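Local atomic coordinates of hypothetical protein EF2904 (Enterococcus faecalis, PDB entry 2AZ4), a protein that is of unknown function but binds two zinc ions in a metallo-beta-lactamase fold and may bind RNA and act as an exonuclease. Residues T185-R197 with C379-I391. Residues are numbered along the deposited sequence; the frame is centred on the assembly and turned at random.
With ZN (zinc ion), chain C; ZN (zinc ion), chain D.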
ATOM      1  N   THR A 185     -10.650 -14.764   7.574  1.00 21.39           N
ATOM      2  CA  THR A 185     -10.392 -13.906   6.438  1.00 20.39           C
ATOM      3  C   THR A 185      -9.739 -12.617   6.900  1.00 19.85           C
ATOM      4  O   THR A 185     -10.185 -12.011   7.868  1.00 20.51           O
ATOM      5  CB  THR A 185     -11.720 -13.566   5.711  1.00 19.78           C
ATOM      6  OG1 THR A 185     -12.334 -14.785   5.262  1.00 20.09           O
ATOM      7  CG2 THR A 185     -11.457 -12.670   4.520  1.00 19.24           C
ATOM      8  N   TYR A 186      -8.681 -12.216   6.189  1.00 19.07           N
ATOM      9  CA  TYR A 186      -7.963 -10.979   6.424  1.00 17.48           C
ATOM     10  C   TYR A 186      -8.131 -10.126   5.180  1.00 17.03           C
ATOM     11  O   TYR A 186      -7.733 -10.547   4.109  1.00 16.90           O
ATOM     12  CB  TYR A 186      -6.489 -11.290   6.649  1.00 17.64           C
ATOM     13  CG  TYR A 186      -5.614 -10.058   6.716  1.00 18.07           C
ATOM     14  CD1 TYR A 186      -5.872  -9.033   7.645  1.00 18.95           C
ATOM     15  CD2 TYR A 186      -4.549  -9.891   5.823  1.00 18.76           C
ATOM     16  CE1 TYR A 186      -5.055  -7.893   7.706  1.00 17.52           C
ATOM     17  CE2 TYR A 186      -3.736  -8.761   5.871  1.00 17.72           C
ATOM     18  CZ  TYR A 186      -3.987  -7.770   6.812  1.00 17.59           C
ATOM     19  OH  TYR A 186      -3.180  -6.659   6.872  1.00 19.31           O
ATOM     20  N   THR A 187      -8.738  -8.950   5.303  1.00 17.23           N
ATOM     21  CA  THR A 187      -9.091  -8.169   4.105  1.00 17.57           C
ATOM     22  C   THR A 187      -7.902  -7.483   3.441  1.00 18.01           C
ATOM     23  O   THR A 187      -7.954  -7.167   2.251  1.00 19.02           O
ATOM     24  CB  THR A 187     -10.159  -7.058   4.399  1.00 16.75           C
ATOM     25  OG1 THR A 187      -9.653  -6.140   5.377  1.00 16.73           O
ATOM     26  CG2 THR A 187     -11.450  -7.667   4.877  1.00 16.99           C
ATOM     27  N   GLY A 188      -6.856  -7.234   4.221  1.00 17.79           N
ATOM     28  CA  GLY A 188      -5.815  -6.298   3.825  1.00 18.34           C
ATOM     29  C   GLY A 188      -6.479  -4.938   3.745  1.00 18.18           C
ATOM     30  O   GLY A 188      -7.460  -4.674   4.466  1.00 18.79           O
ATOM     31  N   ASP A 189      -5.952  -4.079   2.881  1.00 17.48           N
ATOM     32  CA  ASP A 189      -6.586  -2.811   2.541  1.00 17.26           C
ATOM     33  C   ASP A 189      -7.385  -2.985   1.266  1.00 16.79           C
ATOM     34  O   ASP A 189      -6.928  -3.689   0.364  1.00 16.43           O
ATOM     35  CB  ASP A 189      -5.512  -1.762   2.275  1.00 16.46           C
ATOM     36  CG  ASP A 189      -4.841  -1.270   3.517  1.00 16.33           C
ATOM     37  OD1 ASP A 189      -5.147  -1.728   4.643  1.00 16.74           O
ATOM     38  OD2 ASP A 189      -3.988  -0.389   3.370  1.00 13.45           O
ATOM     39  N   LEU A 190      -8.551  -2.328   1.177  1.00 16.80           N
ATOM     40  CA  LEU A 190      -9.465  -2.497   0.041  1.00 16.86           C
ATOM     41  C   LEU A 190     -10.571  -1.453  -0.113  1.00 16.16           C
ATOM     42  O   LEU A 190     -10.888  -0.716   0.804  1.00 16.16           O
ATOM     43  CB  LEU A 190     -10.125  -3.875  -0.001  1.00 17.30           C
ATOM     44  CG  LEU A 190     -10.722  -4.673   1.168  1.00 19.41           C
ATOM     45  CD1 LEU A 190     -11.103  -3.946   2.452  1.00 17.52           C
ATOM     46  CD2 LEU A 190     -11.822  -5.574   0.691  1.00 17.82           C
ATOM     47  N   ARG A 191     -11.173  -1.434  -1.292  1.00 16.06           N
ATOM     48  CA  ARG A 191     -12.199  -0.433  -1.628  1.00 16.17           C
ATOM     49  C   ARG A 191     -13.115  -1.018  -2.686  1.00 16.36           C
ATOM     50  O   ARG A 191     -12.856  -2.112  -3.197  1.00 16.99           O
ATOM     51  CB  ARG A 191     -11.536   0.862  -2.142  1.00 15.22           C
ATOM     52  CG  ARG A 191     -10.702   0.644  -3.416  1.00 15.37           C
ATOM     53  CD  ARG A 191     -10.114   1.948  -3.957  1.00 16.98           C
ATOM     54  NE  ARG A 191      -9.159   1.706  -5.036  1.00 17.62           N
ATOM     55  CZ  ARG A 191      -8.458   2.651  -5.660  1.00 16.85           C
ATOM     56  NH1 ARG A 191      -8.581   3.916  -5.314  1.00 15.08           N
ATOM     57  NH2 ARG A 191      -7.624   2.321  -6.635  1.00 16.17           N
ATOM     58  N   LEU A 192     -14.166  -0.276  -3.029  1.00 16.84           N
ATOM     59  CA  LEU A 192     -15.121  -0.685  -4.050  1.00 17.28           C
ATOM     60  C   LEU A 192     -15.283   0.365  -5.157  1.00 18.27           C
ATOM     61  O   LEU A 192     -16.199   0.256  -5.996  1.00 19.13           O
ATOM     62  CB  LEU A 192     -16.490  -0.946  -3.391  1.00 17.25           C
ATOM     63  CG  LEU A 192     -16.707  -2.333  -2.748  1.00 15.56           C
ATOM     64  CD1 LEU A 192     -18.042  -2.394  -2.013  1.00 17.54           C
ATOM     65  CD2 LEU A 192     -16.649  -3.420  -3.828  1.00 16.87           C
ATOM     66  N   HIS A 193     -14.414   1.374  -5.165  1.00 17.62           N
ATOM     67  CA  HIS A 193     -14.486   2.434  -6.167  1.00 18.18           C
ATOM     68  C   HIS A 193     -13.206   2.585  -7.024  1.00 18.27           C
ATOM     69  O   HIS A 193     -12.980   3.626  -7.636  1.00 17.48           O
ATOM     70  CB  HIS A 193     -14.852   3.767  -5.492  1.00 18.04           C
ATOM     71  CG  HIS A 193     -13.780   4.306  -4.599  1.00 19.58           C
ATOM     72  ND1 HIS A 193     -13.663   3.953  -3.271  1.00 20.08           N
ATOM     73  CD2 HIS A 193     -12.763   5.168  -4.849  1.00 20.61           C
ATOM     74  CE1 HIS A 193     -12.631   4.582  -2.739  1.00 19.97           C
ATOM     75  NE2 HIS A 193     -12.070   5.326  -3.674  1.00 20.92           N
ATOM     76  N   GLY A 194     -12.368   1.556  -7.060  1.00 18.68           N
ATOM     77  CA  GLY A 194     -11.087   1.628  -7.789  1.00 19.10           C
ATOM     78  C   GLY A 194     -11.157   1.163  -9.235  1.00 19.96           C
ATOM     79  O   GLY A 194     -12.214   1.233  -9.873  1.00 20.26           O
ATOM     80  N   HIS A 195     -10.020   0.710  -9.755  1.00 20.67           N
ATOM     81  CA  HIS A 195      -9.913   0.253 -11.133  1.00 22.31           C
ATOM     82  C   HIS A 195     -10.659  -1.057 -11.341  1.00 23.39           C
ATOM     83  O   HIS A 195     -11.156  -1.321 -12.435  1.00 24.71           O
ATOM     84  CB  HIS A 195      -8.442   0.047 -11.540  1.00 22.24           C
ATOM     85  CG  HIS A 195      -7.556   1.217 -11.219  1.00 22.27           C
ATOM     86  ND1 HIS A 195      -7.554   2.375 -11.966  1.00 20.94           N
ATOM     87  CD2 HIS A 195      -6.661   1.409 -10.216  1.00 22.00           C
ATOM     88  CE1 HIS A 195      -6.685   3.226 -11.445  1.00 21.17           C
ATOM     89  NE2 HIS A 195      -6.137   2.668 -10.374  1.00 20.96           N
ATOM     90  N   ASN A 196     -10.715  -1.883 -10.306  1.00 23.28           N
ATOM     91  CA  ASN A 196     -11.275  -3.212 -10.447  1.00 23.84           C
ATOM     92  C   ASN A 196     -12.232  -3.537  -9.306  1.00 22.72           C
ATOM     93  O   ASN A 196     -11.951  -4.419  -8.515  1.00 21.85           O
ATOM     94  CB  ASN A 196     -10.143  -4.257 -10.513  1.00 24.84           C
ATOM     95  CG  ASN A 196      -9.187  -4.045 -11.706  1.00 28.93           C
ATOM     96  OD1 ASN A 196      -9.547  -4.299 -12.872  1.00 33.30           O
ATOM     97  ND2 ASN A 196      -7.946  -3.628 -11.411  1.00 31.34           N
ATOM     98  N   ARG A 197     -13.354  -2.821  -9.218  1.00 22.05           N
ATOM     99  CA  ARG A 197     -14.313  -3.045  -8.120  1.00 22.68           C
ATOM    100  C   ARG A 197     -14.790  -4.516  -8.031  1.00 22.25           C
ATOM    101  O   ARG A 197     -15.057  -5.052  -6.941  1.00 21.82           O
ATOM    102  CB  ARG A 197     -15.468  -2.033  -8.205  1.00 22.98           C
ATOM    103  CG  ARG A 197     -16.862  -2.568  -8.488  1.00 24.46           C
ATOM    104  CD  ARG A 197     -17.882  -1.426  -8.558  1.00 24.02           C
ATOM    105  NE  ARG A 197     -19.180  -1.824  -8.009  1.00 27.47           N
ATOM    106  CZ  ARG A 197     -19.675  -1.390  -6.845  1.00 28.01           C
ATOM    107  NH1 ARG A 197     -20.862  -1.818  -6.443  1.00 28.67           N
ATOM    108  NH2 ARG A 197     -19.012  -0.498  -6.094  1.00 27.72           N
ATOM    109  N   CYS A 379      -7.982  10.303  -4.913  1.00 20.22           N
ATOM    110  CA  CYS A 379      -8.973   9.244  -4.802  1.00 19.60           C
ATOM    111  C   CYS A 379      -8.433   8.209  -3.817  1.00 18.94           C
ATOM    112  O   CYS A 379      -7.407   7.550  -4.080  1.00 18.79           O
ATOM    113  CB  CYS A 379      -9.239   8.626  -6.174  1.00 19.52           C
ATOM    114  SG  CYS A 379     -10.487   7.316  -6.156  1.00 21.81           S
ATOM    115  N   SER A 380      -9.095   8.097  -2.672  1.00 17.87           N
ATOM    116  CA  SER A 380      -8.657   7.194  -1.621  1.00 17.85           C
ATOM    117  C   SER A 380      -8.517   5.753  -2.093  1.00 17.28           C
ATOM    118  O   SER A 380      -9.345   5.237  -2.838  1.00 16.88           O
ATOM    119  CB  SER A 380      -9.602   7.238  -0.419  1.00 18.06           C
ATOM    120  OG  SER A 380      -9.099   6.380   0.595  1.00 20.29           O
ATOM    121  N   GLY A 381      -7.462   5.095  -1.629  1.00 17.26           N
ATOM    122  CA  GLY A 381      -7.358   3.662  -1.791  1.00 16.08           C
ATOM    123  C   GLY A 381      -8.288   2.844  -0.887  1.00 17.34           C
ATOM    124  O   GLY A 381      -8.391   1.632  -1.066  1.00 16.97           O
ATOM    125  N   HIS A 382      -8.954   3.499   0.078  1.00 17.16           N
ATOM    126  CA  HIS A 382      -9.743   2.801   1.113  1.00 17.46           C
ATOM    127  C   HIS A 382     -11.242   2.896   0.911  1.00 17.90           C
ATOM    128  O   HIS A 382     -11.740   3.893   0.371  1.00 17.88           O
ATOM    129  CB  HIS A 382      -9.373   3.297   2.514  1.00 17.38           C
ATOM    130  CG  HIS A 382      -7.958   2.992   2.888  1.00 19.84           C
ATOM    131  ND1 HIS A 382      -7.564   1.759   3.353  1.00 20.82           N
ATOM    132  CD2 HIS A 382      -6.838   3.754   2.838  1.00 20.39           C
ATOM    133  CE1 HIS A 382      -6.261   1.774   3.578  1.00 21.31           C
ATOM    134  NE2 HIS A 382      -5.799   2.976   3.290  1.00 20.54           N
ATOM    135  N   ALA A 383     -11.947   1.837   1.301  1.00 17.66           N
ATOM    136  CA  ALA A 383     -13.403   1.776   1.148  1.00 19.05           C
ATOM    137  C   ALA A 383     -13.996   2.950   1.899  1.00 19.16           C
ATOM    138  O   ALA A 383     -13.607   3.202   3.032  1.00 19.30           O
ATOM    139  CB  ALA A 383     -13.937   0.473   1.705  1.00 19.05           C
ATOM    140  N   ILE A 384     -14.903   3.690   1.271  1.00 19.46           N
ATOM    141  CA  ILE A 384     -15.573   4.777   1.982  1.00 20.76           C
ATOM    142  C   ILE A 384     -16.474   4.166   3.102  1.00 21.21           C
ATOM    143  O   ILE A 384     -16.793   2.982   3.045  1.00 20.37           O
ATOM    144  CB  ILE A 384     -16.366   5.687   1.010  1.00 20.58           C
ATOM    145  CG1 ILE A 384     -17.547   4.928   0.407  1.00 20.93           C
ATOM    146  CG2 ILE A 384     -15.434   6.224  -0.084  1.00 21.90           C
ATOM    147  CD1 ILE A 384     -18.434   5.767  -0.570  1.00 20.98           C
ATOM    148  N   PRO A 385     -16.845   4.952   4.142  1.00 22.64           N
ATOM    149  CA  PRO A 385     -17.584   4.316   5.256  1.00 23.42           C
ATOM    150  C   PRO A 385     -18.777   3.463   4.790  1.00 24.42           C
ATOM    151  O   PRO A 385     -18.911   2.319   5.210  1.00 24.38           O
ATOM    152  CB  PRO A 385     -18.029   5.511   6.102  1.00 23.97           C
ATOM    153  CG  PRO A 385     -16.940   6.540   5.873  1.00 23.50           C
ATOM    154  CD  PRO A 385     -16.599   6.387   4.395  1.00 22.89           C
ATOM    155  N   GLU A 386     -19.595   4.003   3.888  1.00 24.97           N
ATOM    156  CA  GLU A 386     -20.686   3.262   3.246  1.00 26.12           C
ATOM    157  C   GLU A 386     -20.268   1.916   2.669  1.00 25.59           C
ATOM    158  O   GLU A 386     -21.003   0.920   2.786  1.00 25.13           O
ATOM    159  CB  GLU A 386     -21.258   4.106   2.098  1.00 27.35           C
ATOM    160  CG  GLU A 386     -22.740   4.019   1.921  1.00 32.56           C
ATOM    161  CD  GLU A 386     -23.296   5.285   1.261  1.00 39.70           C
ATOM    162  OE1 GLU A 386     -23.049   5.500   0.045  1.00 42.28           O
ATOM    163  OE2 GLU A 386     -23.967   6.077   1.967  1.00 42.64           O
ATOM    164  N   ASP A 387     -19.104   1.880   2.018  1.00 24.66           N
ATOM    165  CA  ASP A 387     -18.684   0.676   1.309  1.00 24.14           C
ATOM    166  C   ASP A 387     -18.151  -0.362   2.270  1.00 23.07           C
ATOM    167  O   ASP A 387     -18.221  -1.533   2.000  1.00 22.70           O
ATOM    168  CB  ASP A 387     -17.677   1.015   0.192  1.00 24.31           C
ATOM    169  CG  ASP A 387     -18.351   1.745  -0.983  1.00 25.72           C
ATOM    170  OD1 ASP A 387     -19.598   1.788  -0.986  1.00 25.46           O
ATOM    171  OD2 ASP A 387     -17.659   2.282  -1.884  1.00 25.74           O
ATOM    172  N   LEU A 388     -17.626   0.091   3.402  1.00 23.14           N
ATOM    173  CA  LEU A 388     -17.215  -0.816   4.471  1.00 22.91           C
ATOM    174  C   LEU A 388     -18.415  -1.623   4.962  1.00 22.55           C
ATOM    175  O   LEU A 388     -18.338  -2.829   5.041  1.00 21.32           O
ATOM    176  CB  LEU A 388     -16.584  -0.032   5.620  1.00 22.73           C
ATOM    177  CG  LEU A 388     -15.180   0.544   5.406  1.00 23.59           C
ATOM    178  CD1 LEU A 388     -14.800   1.502   6.528  1.00 21.49           C
ATOM    179  CD2 LEU A 388     -14.127  -0.563   5.258  1.00 19.73           C
ATOM    180  N   ASP A 389     -19.528  -0.940   5.255  1.00 23.02           N
ATOM    181  CA  ASP A 389     -20.806  -1.610   5.581  1.00 23.85           C
ATOM    182  C   ASP A 389     -21.306  -2.524   4.472  1.00 23.51           C
ATOM    183  O   ASP A 389     -21.839  -3.597   4.747  1.00 23.57           O
ATOM    184  CB  ASP A 389     -21.893  -0.582   5.917  1.00 24.57           C
ATOM    185  CG  ASP A 389     -21.576   0.227   7.166  1.00 26.24           C
ATOM    186  OD1 ASP A 389     -20.965  -0.327   8.106  1.00 30.18           O
ATOM    187  OD2 ASP A 389     -21.947   1.421   7.212  1.00 29.84           O
ATOM    188  N   LYS A 390     -21.140  -2.121   3.208  1.00 22.95           N
ATOM    189  CA  LYS A 390     -21.573  -2.982   2.117  1.00 22.62           C
ATOM    190  C   LYS A 390     -20.731  -4.253   2.047  1.00 22.24           C
ATOM    191  O   LYS A 390     -21.248  -5.321   1.743  1.00 21.47           O
ATOM    192  CB  LYS A 390     -21.565  -2.253   0.768  1.00 23.36           C
ATOM    193  CG  LYS A 390     -22.753  -1.345   0.549  1.00 25.64           C
ATOM    194  CD  LYS A 390     -22.459  -0.234  -0.475  1.00 29.96           C
ATOM    195  CE  LYS A 390     -23.576   0.826  -0.414  1.00 33.36           C
ATOM    196  NZ  LYS A 390     -23.395   2.000  -1.348  1.00 33.98           N
ATOM    197  N   ILE A 391     -19.438  -4.139   2.341  1.00 21.64           N
ATOM    198  CA  ILE A 391     -18.554  -5.305   2.271  1.00 21.76           C
ATOM    199  C   ILE A 391     -18.986  -6.308   3.333  1.00 21.04           C
ATOM    200  O   ILE A 391     -19.130  -7.478   3.042  1.00 20.61           O
ATOM    201  CB  ILE A 391     -17.060  -4.913   2.412  1.00 21.30           C
ATOM    202  CG1 ILE A 391     -16.587  -4.219   1.118  1.00 23.26           C
ATOM    203  CG2 ILE A 391     -16.199  -6.142   2.743  1.00 21.64           C
ATOM    204  CD1 ILE A 391     -15.262  -3.409   1.240  1.00 21.55           C
TER
HETATM  205 ZN    ZN C 601      -2.601   0.364   1.571  1.00 23.71          ZN
HETATM  206 ZN    ZN D 602      -2.673   0.240   5.082  1.00 27.73          ZN
HETATM  207  O   HOH W   1     -15.117   2.258  -1.679  1.00 17.06           O
HETATM  208  O   HOH W   2      -3.201   2.384   2.178  1.00 18.85           O
HETATM  209  O   HOH W   3      -3.510   2.418   4.889  1.00 22.69           O
HETATM  210  O   HOH W   4      -1.352   1.115   3.365  1.00 18.61           O
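Arg191 and His193 both reach the backbone oxygen of Ser380. NH1 of Arg191 donates to Ser380 O at 2.9 Å, coming from above the carbonyl plane, while the bond from His193 NE2 to the same oxygen is weak, bent to 125°. The Arg191 chain, extended from CG to NE, passes along Gly381 O and lays CD over one face of the His193 imidazole, toward its rim; NE forms a salt bridge to Asp166 and NH2 one to Glu237, which together hold the guanidinium in place. At the edge of the imidazole sits Cys379 SG, 3.4 Å from His193 CD2. One water ties the rest of the loop to the helix start: it accepts from the amides of Leu192 and Ile384, donates to Asp387 OD2 at 2.6 Å, and lies in the plane of the His193 ring beside ND1. Ala383 N gives a weak bond to Leu190 O.

Nearer the metals, Asp189 OD2 bridges both zinc ions, 2.4 Å from the zinc of chain C and 2.2 Å from that of chain D, and His382 turns the edge of its ring to it, CE1 3.1 Å from OD2, with the carboxylate and ring planes 65° apart. His382 NE2 donates weakly to two zinc-bound waters, and its ND1 side is held by Glu216. Farther out, Leu190 CD2 meets Ile391 CD1 tip to tip, and Leu192 CD1 slides past Ile391 CG1 at 3.9 Å. A bridging aspartate together with the His-x-His-x-Asp-His motif (His92, His94, Asp96, His97) marks the dinuclear hydrolases of this fold, as in RNase J and glyoxalase II; His167 and His404 complete the site, and the 379-384 loop brings His382 beside it.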